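Local coordinates for protein dihydroorotase (Agrobacterium tumefaciens, PDB 2OGJ) that deacetylates acetyl-(R)-mandelate and, less efficiently, acetyl glycolate in vitro, as a zinc-dependent esterase of the amidohydrolase superfamily, at residues T189-G194 with V203-H208; E218-L223 with F248-R253; M316-V321 with R373-R378. All coordinates share one frame; numbering follows the deposited sequence.

Contact 1 of 3, residues T189-G194 with V203-H208; sequences TPVKLG and VPMMVH. With ZN (zinc ion), chain H.
Met205, present as selenomethionine, reaches across to Val191 and Gly194 on the first turns of helix 189-201 and makes the close contacts from its segment. With CG anti to the backbone N (chi1 -168°) and the chain extended beyond it, the side chain projects straight out from the segment leading into strand 206-209. Its methyl CE arrives 3.7 Å from Val191 O and 3.9 Å from Gly194 CA, while SE lies 3.7 Å from Gly194 C. The side chains of Met205 and Val191 cross at about a right angle, Val191 offering its CG1 branch to CE at 4.1 Å. Gly194 has no side chain, and Met205 packs directly on the helix backbone there.

This close part is buried, whereas Lys192 points away from Met205 and is partly exposed. Thr189, Lys192 and Leu193 pack against a second subunit. Early in the strand, Val207 also turns to the helix, but its CG1 stays 4.6 Å from Val191 CG1. One residue further, His208 binds zinc through ND1 at 2.4 Å, a site that His231 shares. Helix 189-201 joins the parallel strands 177-178 and 206-209 as a beta-alpha-beta crossover. Van der Waals packing, without a hydrogen bond between the segments, is consistent with the helix being seated largely by fit against the metal-bearing strand.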
# COMPACT_ATOMS: atom_id res chain seq x y z
N THR A 189 -0.90 10.97 -12.59
CA THR A 189 -1.97 11.48 -11.76
C THR A 189 -1.55 12.76 -11.03
O THR A 189 -2.15 13.82 -11.23
CB THR A 189 -2.44 10.42 -10.74
OG1 THR A 189 -2.83 9.23 -11.43
CG2 THR A 189 -3.63 10.94 -9.94
N PRO A 190 -0.48 12.70 -10.21
CA PRO A 190 -0.05 13.91 -9.50
C PRO A 190 0.20 15.13 -10.39
O PRO A 190 -0.02 16.26 -9.96
CB PRO A 190 1.20 13.45 -8.75
CG PRO A 190 1.68 12.25 -9.52
CD PRO A 190 0.42 11.57 -9.91
N VAL A 191 0.64 14.90 -11.63
CA VAL A 191 0.89 16.00 -12.57
C VAL A 191 -0.45 16.61 -12.98
O VAL A 191 -0.58 17.84 -13.08
CB VAL A 191 1.61 15.52 -13.86
CG1 VAL A 191 1.97 16.71 -14.72
CG2 VAL A 191 2.86 14.74 -13.53
N LYS A 192 -1.45 15.76 -13.22
CA LYS A 192 -2.75 16.29 -13.61
C LYS A 192 -3.29 17.08 -12.44
O LYS A 192 -3.76 18.21 -12.60
CB LYS A 192 -3.72 15.17 -14.01
CG LYS A 192 -3.32 14.45 -15.32
CD LYS A 192 -4.53 13.93 -16.11
CE LYS A 192 -5.53 15.08 -16.44
NZ LYS A 192 -4.94 16.30 -17.15
N LEU A 193 -3.21 16.50 -11.25
CA LEU A 193 -3.66 17.17 -10.03
C LEU A 193 -2.94 18.49 -9.89
O LEU A 193 -3.54 19.53 -9.56
CB LEU A 193 -3.36 16.30 -8.82
CG LEU A 193 -4.44 15.30 -8.41
CD1 LEU A 193 -3.83 14.19 -7.56
CD2 LEU A 193 -5.52 16.04 -7.64
N GLY A 194 -1.63 18.44 -10.13
CA GLY A 194 -0.82 19.63 -10.05
C GLY A 194 -1.38 20.70 -10.96
O GLY A 194 -1.59 21.84 -10.54
N VAL A 203 -1.49 30.15 -11.52
CA VAL A 203 -0.05 30.24 -11.44
C VAL A 203 0.65 29.18 -12.32
O VAL A 203 0.07 28.14 -12.65
CB VAL A 203 0.35 30.09 -9.94
CG1 VAL A 203 0.50 28.61 -9.57
CG2 VAL A 203 1.59 30.92 -9.63
N PRO A 204 1.89 29.45 -12.75
CA PRO A 204 2.59 28.48 -13.59
C PRO A 204 3.05 27.23 -12.86
O PRO A 204 3.16 27.23 -11.64
CB PRO A 204 3.75 29.29 -14.16
CG PRO A 204 4.04 30.23 -13.04
CD PRO A 204 2.68 30.68 -12.62
N MSE A 205 3.34 26.18 -13.61
CA MSE A 205 3.77 24.92 -13.03
C MSE A 205 5.12 24.46 -13.58
O MSE A 205 5.30 24.37 -14.79
CB MSE A 205 2.71 23.84 -13.31
CG MSE A 205 2.89 22.56 -12.53
SE MSE A 205 1.69 21.30 -12.98
CE MSE A 205 2.41 19.90 -12.25
N MSE A 206 6.07 24.18 -12.70
CA MSE A 206 7.39 23.72 -13.13
C MSE A 206 7.45 22.22 -12.90
O MSE A 206 7.30 21.75 -11.77
CB MSE A 206 8.53 24.41 -12.35
CG MSE A 206 9.95 23.86 -12.67
SE MSE A 206 11.36 24.72 -11.90
CE MSE A 206 11.62 23.72 -10.61
N VAL A 207 7.66 21.45 -13.97
CA VAL A 207 7.71 20.01 -13.81
C VAL A 207 9.03 19.37 -14.20
O VAL A 207 9.55 19.57 -15.29
CB VAL A 207 6.57 19.33 -14.59
CG1 VAL A 207 6.35 17.92 -14.08
CG2 VAL A 207 5.29 20.14 -14.45
N HIS A 208 9.55 18.58 -13.27
CA HIS A 208 10.81 17.86 -13.43
C HIS A 208 10.50 16.52 -14.09
O HIS A 208 9.48 15.88 -13.81
CB HIS A 208 11.50 17.74 -12.03
CG HIS A 208 12.01 16.38 -11.65
ND1 HIS A 208 13.12 16.22 -10.85
CD2 HIS A 208 11.54 15.13 -11.87
CE1 HIS A 208 13.31 14.94 -10.60
NE2 HIS A 208 12.36 14.25 -11.21
ZN ZN H . 14.66 17.86 -10.11

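Contact 2 of 3, residues E218-L223 with F248-R253; sequences EVLEIL and FNLAER
Leu220 meets Leu250 and Ala251 in an apolar helix-to-helix contact on the outer layer of the barrel, between helices 216-222 and 245-253. The two short segments run nearly side by side in the same direction, their axes 10.2 Å apart at closest approach and inclined by 26°. At the centre of the contact, Leu220 divides its side chain between two neighbours. Its CB faces Leu250 CD2 at 4.1 Å, and its CD2 branch lies beside Ala251, 3.8 Å from CA and 4.0 Å from CB. The small methyl of Ala251 lets the leucine branch come close to the backbone of the second helix.

Leu250 returns the approach. A trans first torsion (chi1 -178°) carries both of its methyls out toward the first helix. There CD2 packs beside both Leu220 and the carboxylate end of Glu221, whose chain is bent at chi2 and crosses Leu250 at about a right angle. Leu250 CD1 lies over one face of the Arg253 guanidinium, offset toward its rim. Glu221 OE2 and Arg253 NH1 remain 5.4 Å apart, too far for a salt bridge, though the opposite charges may attract weakly along this exposed margin.

On the inner side, Leu220 and Leu223 rest on Val229 of strand 228-230, and Val219 and Leu223 on Val207 of strand 206-209. Successive helices packed side by side over the parallel strands that they connect are the hallmark of a beta/alpha (TIM) barrel, the fold of the amidohydrolases, whose strands, at or just beyond their C-terminal ends, carry zinc ligands such as His208 and His231.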
# COMPACT_ATOMS: atom_id res chain seq x y z
N GLU A 218 4.10 12.44 -21.59
CA GLU A 218 2.83 12.66 -20.93
C GLU A 218 2.75 14.03 -20.29
O GLU A 218 1.72 14.69 -20.36
CB GLU A 218 2.59 11.56 -19.88
CG GLU A 218 2.16 10.23 -20.46
CD GLU A 218 1.99 9.15 -19.40
OE1 GLU A 218 1.02 8.36 -19.50
OE2 GLU A 218 2.83 9.09 -18.47
N VAL A 219 3.84 14.45 -19.67
CA VAL A 219 3.89 15.75 -19.00
C VAL A 219 3.72 16.89 -19.99
O VAL A 219 2.93 17.81 -19.75
CB VAL A 219 5.22 15.94 -18.25
CG1 VAL A 219 5.22 17.29 -17.55
CG2 VAL A 219 5.41 14.81 -17.26
N LEU A 220 4.46 16.87 -21.10
CA LEU A 220 4.34 17.90 -22.13
C LEU A 220 2.88 18.02 -22.64
O LEU A 220 2.42 19.10 -23.02
CB LEU A 220 5.27 17.55 -23.30
CG LEU A 220 6.67 18.18 -23.37
CD1 LEU A 220 7.28 18.35 -21.99
CD2 LEU A 220 7.55 17.31 -24.26
N GLU A 221 2.17 16.89 -22.64
CA GLU A 221 0.77 16.85 -23.09
C GLU A 221 -0.12 17.65 -22.14
O GLU A 221 -0.91 18.48 -22.58
CB GLU A 221 0.26 15.40 -23.14
CG GLU A 221 1.03 14.43 -24.05
CD GLU A 221 0.72 14.60 -25.54
OE1 GLU A 221 -0.37 15.14 -25.86
OE2 GLU A 221 1.55 14.18 -26.39
N ILE A 222 -0.01 17.39 -20.84
CA ILE A 222 -0.82 18.09 -19.84
C ILE A 222 -0.42 19.55 -19.58
O ILE A 222 -1.25 20.35 -19.16
CB ILE A 222 -0.85 17.27 -18.50
CG1 ILE A 222 -1.20 18.18 -17.33
CG2 ILE A 222 0.46 16.59 -18.27
CD1 ILE A 222 -2.68 18.47 -17.24
N LEU A 223 0.82 19.91 -19.85
CA LEU A 223 1.27 21.29 -19.64
C LEU A 223 0.66 22.26 -20.64
O LEU A 223 0.03 21.86 -21.61
CB LEU A 223 2.79 21.36 -19.72
CG LEU A 223 3.59 21.26 -18.42
CD1 LEU A 223 3.13 20.09 -17.57
CD2 LEU A 223 5.05 21.11 -18.79
N PHE A 248 11.07 14.34 -29.25
CA PHE A 248 11.72 15.55 -29.72
C PHE A 248 10.75 16.42 -30.48
O PHE A 248 10.72 17.63 -30.28
CB PHE A 248 12.90 15.24 -30.64
CG PHE A 248 13.67 16.47 -31.05
CD1 PHE A 248 14.70 16.96 -30.25
CD2 PHE A 248 13.31 17.18 -32.19
CE1 PHE A 248 15.37 18.14 -30.58
CE2 PHE A 248 13.96 18.36 -32.52
CZ PHE A 248 14.99 18.84 -31.71
N ASN A 249 9.95 15.82 -31.35
CA ASN A 249 8.98 16.55 -32.13
C ASN A 249 7.95 17.20 -31.24
O ASN A 249 7.47 18.31 -31.52
CB ASN A 249 8.39 15.65 -33.21
CG ASN A 249 9.45 15.14 -34.15
OD1 ASN A 249 10.36 15.88 -34.55
ND2 ASN A 249 9.36 13.87 -34.52
N LEU A 250 7.59 16.53 -30.16
CA LEU A 250 6.59 17.09 -29.25
C LEU A 250 7.19 18.24 -28.44
O LEU A 250 6.55 19.27 -28.27
CB LEU A 250 6.04 15.99 -28.33
CG LEU A 250 4.94 16.45 -27.36
CD1 LEU A 250 3.82 17.09 -28.14
CD2 LEU A 250 4.43 15.27 -26.56
N ALA A 251 8.42 18.08 -27.97
CA ALA A 251 9.08 19.13 -27.18
C ALA A 251 9.21 20.40 -28.01
O ALA A 251 8.97 21.51 -27.53
CB ALA A 251 10.45 18.65 -26.74
N GLU A 252 9.61 20.23 -29.27
CA GLU A 252 9.77 21.34 -30.19
C GLU A 252 8.42 22.02 -30.49
O GLU A 252 8.35 23.23 -30.67
CB GLU A 252 10.41 20.83 -31.48
CG GLU A 252 10.56 21.83 -32.61
CD GLU A 252 11.16 21.18 -33.85
OE1 GLU A 252 10.55 20.22 -34.37
OE2 GLU A 252 12.25 21.62 -34.30
N ARG A 253 7.36 21.23 -30.54
CA ARG A 253 6.04 21.76 -30.82
C ARG A 253 5.53 22.51 -29.59
O ARG A 253 5.12 23.67 -29.69
CB ARG A 253 5.11 20.61 -31.16
CG ARG A 253 3.70 21.00 -31.53
CD ARG A 253 2.83 19.79 -31.39
NE ARG A 253 3.51 18.59 -31.87
CZ ARG A 253 3.12 17.35 -31.64
NH1 ARG A 253 2.03 17.10 -30.90
NH2 ARG A 253 3.84 16.35 -32.13

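Contact 3 of 3, residues M316-V321 with R373-R378; sequences MPFENV and RLFEPR
Phe375 touches both Phe318 and Val321 and makes the close contacts of segment 373-378. The segment begins at Arg373, where the chain turns a corner; its side chain leaves the backbone toward helix 318-323, but NH2 of Arg373 stays 5.1 Å from Phe318 CB. Leu374 belongs to the other side of the strand, where it packs on Ala357 and Leu359 of the neighbouring strand 348-362.

At Phe375 the side chain turns to the helix. Its ring meets that of Phe318 rim to rim, the planes only 3° apart and the centroids separated by 5.6 Å. Neither ring lies over the face of the other, so this is not a stack; the nearest pair is CE2 of Phe375 and CE1 of Phe318 at 3.4 Å. Phe318 extends to this point because its ring swings opposite its own amide nitrogen (chi1 176°), and it also meets the ring of Phe68. One helical turn further, Val321 places CG1 4.0 Å from Phe375 CZ. The backbone N of Phe375 is hydrogen-bonded to Ser309 OG of helix 304-313.

Beyond it, Glu376 and Arg378 continue the antiparallel pairing with strand 348-362, and Arg378 NE forms a salt bridge with Asp353. With carbon alone meeting carbon, the chemistry implies a hydrophobic attachment of helix to strand, while backbone pairing, the Ser309 bond and the Asp353 salt bridge, with apolar packing beside them, tie the strand to its other neighbours.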
# COMPACT_ATOMS: atom_id res chain seq x y z
N MSE A 316 24.96 28.18 -28.34
CA MSE A 316 23.79 28.97 -28.04
C MSE A 316 24.36 30.37 -28.17
O MSE A 316 25.27 30.75 -27.43
CB MSE A 316 23.31 28.71 -26.61
CG MSE A 316 21.86 29.12 -26.32
SE MSE A 316 21.23 28.59 -24.70
CE MSE A 316 19.93 29.78 -24.49
N PRO A 317 23.89 31.15 -29.14
CA PRO A 317 24.43 32.50 -29.28
C PRO A 317 24.50 33.26 -27.94
O PRO A 317 23.61 33.14 -27.10
CB PRO A 317 23.49 33.15 -30.28
CG PRO A 317 22.22 32.34 -30.16
CD PRO A 317 22.73 30.94 -30.02
N PHE A 318 25.56 34.02 -27.76
CA PHE A 318 25.77 34.82 -26.54
C PHE A 318 24.51 35.55 -26.05
O PHE A 318 24.06 35.35 -24.93
CB PHE A 318 26.86 35.86 -26.79
CG PHE A 318 27.09 36.79 -25.65
CD1 PHE A 318 27.87 36.40 -24.56
CD2 PHE A 318 26.53 38.06 -25.65
CE1 PHE A 318 28.09 37.26 -23.50
CE2 PHE A 318 26.75 38.94 -24.58
CZ PHE A 318 27.53 38.54 -23.50
N GLU A 319 23.96 36.41 -26.89
CA GLU A 319 22.78 37.18 -26.53
C GLU A 319 21.63 36.34 -25.99
O GLU A 319 20.85 36.81 -25.18
CB GLU A 319 22.32 38.00 -27.73
CG GLU A 319 23.07 39.30 -27.90
CD GLU A 319 22.46 40.44 -27.11
OE1 GLU A 319 21.53 40.20 -26.30
OE2 GLU A 319 22.91 41.60 -27.30
N ASN A 320 21.53 35.09 -26.43
CA ASN A 320 20.43 34.25 -26.00
C ASN A 320 20.73 33.63 -24.65
O ASN A 320 19.80 33.39 -23.88
CB ASN A 320 20.12 33.22 -27.08
CG ASN A 320 19.70 33.88 -28.38
OD1 ASN A 320 18.95 34.87 -28.37
ND2 ASN A 320 20.17 33.36 -29.50
N VAL A 321 21.98 33.37 -24.33
CA VAL A 321 22.32 32.79 -23.03
C VAL A 321 22.04 33.82 -21.94
O VAL A 321 21.51 33.48 -20.88
CB VAL A 321 23.83 32.35 -22.97
CG1 VAL A 321 24.17 31.92 -21.56
CG2 VAL A 321 24.10 31.18 -23.94
N ARG A 373 35.44 29.69 -23.66
CA ARG A 373 35.01 31.01 -23.23
C ARG A 373 34.24 30.85 -21.93
O ARG A 373 33.45 29.94 -21.78
CB ARG A 373 34.14 31.67 -24.29
CG ARG A 373 34.92 31.99 -25.55
CD ARG A 373 34.00 32.11 -26.74
NE ARG A 373 33.33 33.40 -26.84
CZ ARG A 373 32.30 33.64 -27.64
NH1 ARG A 373 31.82 32.67 -28.41
NH2 ARG A 373 31.76 34.84 -27.69
N LEU A 374 34.49 31.75 -20.98
CA LEU A 374 33.83 31.66 -19.69
C LEU A 374 33.15 32.90 -19.15
O LEU A 374 33.75 33.97 -19.04
CB LEU A 374 34.84 31.19 -18.65
CG LEU A 374 35.35 29.77 -18.83
CD1 LEU A 374 36.46 29.53 -17.82
CD2 LEU A 374 34.20 28.78 -18.65
N PHE A 375 31.88 32.74 -18.80
CA PHE A 375 31.18 33.84 -18.19
C PHE A 375 31.84 33.89 -16.82
O PHE A 375 31.99 32.87 -16.15
CB PHE A 375 29.69 33.56 -18.06
CG PHE A 375 28.95 33.69 -19.36
CD1 PHE A 375 28.91 32.62 -20.25
CD2 PHE A 375 28.32 34.88 -19.70
CE1 PHE A 375 28.25 32.74 -21.47
CE2 PHE A 375 27.66 35.02 -20.92
CZ PHE A 375 27.62 33.94 -21.80
N GLU A 376 32.27 35.09 -16.43
CA GLU A 376 32.92 35.26 -15.15
C GLU A 376 32.36 36.49 -14.42
O GLU A 376 32.71 37.63 -14.75
CB GLU A 376 34.43 35.38 -15.35
CG GLU A 376 35.22 34.80 -14.20
CD GLU A 376 36.02 33.56 -14.58
OE1 GLU A 376 35.68 32.93 -15.61
OE2 GLU A 376 36.98 33.21 -13.85
N PRO A 377 31.47 36.27 -13.44
CA PRO A 377 30.88 37.39 -12.69
C PRO A 377 31.90 38.15 -11.87
O PRO A 377 32.81 37.56 -11.29
CB PRO A 377 29.81 36.70 -11.84
CG PRO A 377 30.30 35.32 -11.67
CD PRO A 377 30.87 34.99 -13.03
N ARG A 378 31.74 39.47 -11.85
CA ARG A 378 32.62 40.41 -11.13
C ARG A 378 31.91 41.07 -9.96
O ARG A 378 32.37 41.01 -8.82
CB ARG A 378 33.16 41.44 -12.11
CG ARG A 378 34.57 41.14 -12.56
CD ARG A 378 34.66 39.82 -13.28
NE ARG A 378 35.80 39.81 -14.18
CZ ARG A 378 36.75 38.88 -14.22
NH1 ARG A 378 36.71 37.84 -13.40
NH2 ARG A 378 37.73 38.99 -15.09

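In the fold
Contacts 1 and 2 are adjoining parts of one barrel wall, their centres 14 Å apart. Helix 216-222, which follows strand 206-209 in the chain, belongs to contact 2 and packs on both segments of contact 1: Val207 CG1 lies 3.7 Å from Val219 CG1, and Val191 CG1 3.9 Å from Ile222 CG2. Contact 1 includes a zinc ligand, His208, although the side chain of Met205 is about 14 Å from the other bound zinc; in contact 2, that of Leu220 is about 14 Å from a zinc. Contact 3 is separate, across the chain's centre from contact 1, with centres 31 Å apart. Its nearest atoms are about 13 Å from those of contact 2, and it lies away from the binuclear site.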